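PDB 3L9A: uncharacterized protein from Streptococcus mutans, which is of unknown function, being the C-terminal domain of a phage-associated protein whose CHAP family assignment hints at cell-wall hydrolysis. Local coordinates for residues 9-14 with 34-39. Numbering follows the deposited sequence.
Sequences RDFFVI and VSPTQK
Phe-11 and Val-34 form an antiparallel hydrogen-bonded pair, Phe-11 N giving to Val-34 O at 3.0 Å and Val-34 N to Phe-11 O at 2.8 Å, where strands 11-15 and 31-35 meet as neighbours within a mixed sheet. Their side chains share the sheet face covered by helix 68-78, whose Ile-74 touches both. With CG set between its own backbone N and carbonyl carbon (chi1 58°), the Phe-11 ring leans over Val-34: CB of Val-34 makes a CH-pi contact 3.8 Å from the ring centroid, and Val-34 CG1 reaches Phe-11 CZ at 3.5 Å. Pro-36 CG adds an oblique contact at Phe-11 CE2, 3.9 Å away.

Beyond the pair the bonding passes to side chains. Ser-35 OG donates to Asp-10 OD1 (2.9 Å) from above the carboxylate plane and accepts from Gln-38 N, an ST motif just before the type I turn 36-39. A water donates to the same Asp-10 OD1 and accepts from Thr-37 N, while OD2 takes Met-8 N of a neighbouring subunit. Asp-10 thus ties strand end, turn and subunit interface together, and these several donors would probably stabilise its carboxylate as the anion.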
loop_
_atom_site.group_PDB
_atom_site.type_symbol
_atom_site.label_atom_id
_atom_site.label_comp_id
_atom_site.label_asym_id
_atom_site.label_seq_id
_atom_site.Cartn_x
_atom_site.Cartn_y
_atom_site.Cartn_z
ATOM N N ARG A 9 -3.337 6.161 -0.796
ATOM C CA ARG A 9 -3.159 6.130 -2.254
ATOM C C ARG A 9 -2.240 7.246 -2.753
ATOM O O ARG A 9 -1.997 8.217 -2.052
ATOM C CB ARG A 9 -4.535 6.229 -2.949
ATOM C CG ARG A 9 -5.318 7.495 -2.706
ATOM C CD ARG A 9 -6.805 7.361 -3.068
ATOM N NE ARG A 9 -7.635 6.881 -1.959
ATOM C CZ ARG A 9 -8.336 5.745 -1.969
ATOM N NH1 ARG A 9 -8.322 4.952 -3.034
ATOM N NH2 ARG A 9 -9.063 5.399 -0.910
ATOM N N ASP A 10 -1.726 7.091 -3.966
ATOM C CA ASP A 10 -0.960 8.159 -4.587
ATOM C C ASP A 10 -1.890 9.334 -4.925
ATOM O O ASP A 10 -3.091 9.147 -5.130
ATOM C CB ASP A 10 -0.310 7.651 -5.872
ATOM C CG ASP A 10 0.682 6.520 -5.648
ATOM O OD1 ASP A 10 1.184 6.335 -4.513
ATOM O OD2 ASP A 10 0.977 5.822 -6.643
ATOM N N PHE A 11 -1.333 10.536 -4.997
ATOM C CA PHE A 11 -2.116 11.713 -5.374
ATOM C C PHE A 11 -1.220 12.742 -6.030
ATOM O O PHE A 11 0.006 12.681 -5.899
ATOM C CB PHE A 11 -2.874 12.313 -4.176
ATOM C CG PHE A 11 -1.997 12.735 -3.009
ATOM C CD1 PHE A 11 -1.508 14.033 -2.917
ATOM C CD2 PHE A 11 -1.723 11.856 -1.971
ATOM C CE1 PHE A 11 -0.752 14.444 -1.814
ATOM C CE2 PHE A 11 -0.945 12.259 -0.871
ATOM C CZ PHE A 11 -0.476 13.554 -0.796
ATOM N N PHE A 12 -1.835 13.687 -6.736
ATOM C CA PHE A 12 -1.105 14.819 -7.294
ATOM C C PHE A 12 -1.347 16.086 -6.480
ATOM O O PHE A 12 -2.447 16.305 -5.947
ATOM C CB PHE A 12 -1.611 15.150 -8.701
ATOM C CG PHE A 12 -1.194 14.194 -9.792
ATOM C CD1 PHE A 12 0.150 13.912 -10.048
ATOM C CD2 PHE A 12 -2.160 13.652 -10.633
ATOM C CE1 PHE A 12 0.508 13.071 -11.114
ATOM C CE2 PHE A 12 -1.806 12.821 -11.692
ATOM C CZ PHE A 12 -0.476 12.533 -11.931
ATOM N N VAL A 13 -0.327 16.939 -6.437
ATOM C CA VAL A 13 -0.504 18.340 -6.063
ATOM C C VAL A 13 0.143 19.188 -7.154
ATOM O O VAL A 13 0.943 18.685 -7.947
ATOM C CB VAL A 13 0.087 18.694 -4.662
ATOM C CG1 VAL A 13 -0.574 17.866 -3.568
ATOM C CG2 VAL A 13 1.591 18.534 -4.625
ATOM N N ILE A 14 -0.211 20.472 -7.185
ATOM C CA ILE A 14 0.362 21.416 -8.148
ATOM C C ILE A 14 0.877 22.603 -7.358
ATOM O O ILE A 14 0.152 23.161 -6.544
ATOM C CB ILE A 14 -0.664 21.882 -9.208
ATOM C CG1 ILE A 14 -1.377 20.686 -9.842
ATOM C CG2 ILE A 14 0.029 22.730 -10.272
ATOM C CD1 ILE A 14 -2.345 21.052 -10.949
ATOM N N VAL A 34 2.761 12.308 -5.680
ATOM C CA VAL A 34 3.066 11.991 -4.291
ATOM C C VAL A 34 2.655 10.557 -4.003
ATOM O O VAL A 34 1.491 10.192 -4.183
ATOM C CB VAL A 34 2.339 12.944 -3.302
ATOM C CG1 VAL A 34 2.782 12.680 -1.868
ATOM C CG2 VAL A 34 2.578 14.417 -3.672
ATOM N N SER A 35 3.616 9.754 -3.542
ATOM C CA SER A 35 3.351 8.371 -3.192
ATOM C C SER A 35 3.680 8.117 -1.726
ATOM O O SER A 35 4.832 7.872 -1.381
ATOM C CB SER A 35 4.149 7.415 -4.079
ATOM O OG SER A 35 3.915 6.078 -3.656
ATOM N N PRO A 36 2.675 8.217 -0.845
ATOM C CA PRO A 36 2.945 7.877 0.554
ATOM C C PRO A 36 3.511 6.469 0.746
ATOM O O PRO A 36 4.402 6.278 1.578
ATOM C CB PRO A 36 1.571 8.042 1.217
ATOM C CG PRO A 36 0.928 9.134 0.378
ATOM C CD PRO A 36 1.307 8.731 -1.029
ATOM N N THR A 37 3.028 5.485 -0.006
ATOM C CA THR A 37 3.514 4.132 0.202
ATOM C C THR A 37 5.011 4.024 -0.094
ATOM O O THR A 37 5.755 3.358 0.647
ATOM C CB THR A 37 2.688 3.067 -0.551
ATOM O OG1 THR A 37 2.556 3.406 -1.943
ATOM C CG2 THR A 37 1.312 2.919 0.092
ATOM N N GLN A 38 5.476 4.721 -1.127
ATOM C CA GLN A 38 6.900 4.719 -1.458
ATOM C C GLN A 38 7.684 5.837 -0.765
ATOM O O GLN A 38 8.885 5.984 -0.994
ATOM C CB GLN A 38 7.075 4.809 -2.971
ATOM C CG GLN A 38 6.441 3.633 -3.717
ATOM C CD GLN A 38 6.954 3.496 -5.142
ATOM O OE1 GLN A 38 7.508 4.441 -5.713
ATOM N NE2 GLN A 38 6.785 2.318 -5.719
ATOM N N LYS A 39 7.012 6.616 0.080
ATOM C CA LYS A 39 7.637 7.785 0.727
ATOM C C LYS A 39 8.413 8.651 -0.279
ATOM O O LYS A 39 9.530 9.097 -0.012
ATOM C CB LYS A 39 8.516 7.350 1.909
ATOM C CG LYS A 39 7.702 6.762 3.053
ATOM C CD LYS A 39 8.594 6.318 4.212
ATOM C CE LYS A 39 7.768 5.784 5.376
ATOM N NZ LYS A 39 8.644 5.157 6.413
HETATM O O HOH W 1 0.852 5.535 -1.982
#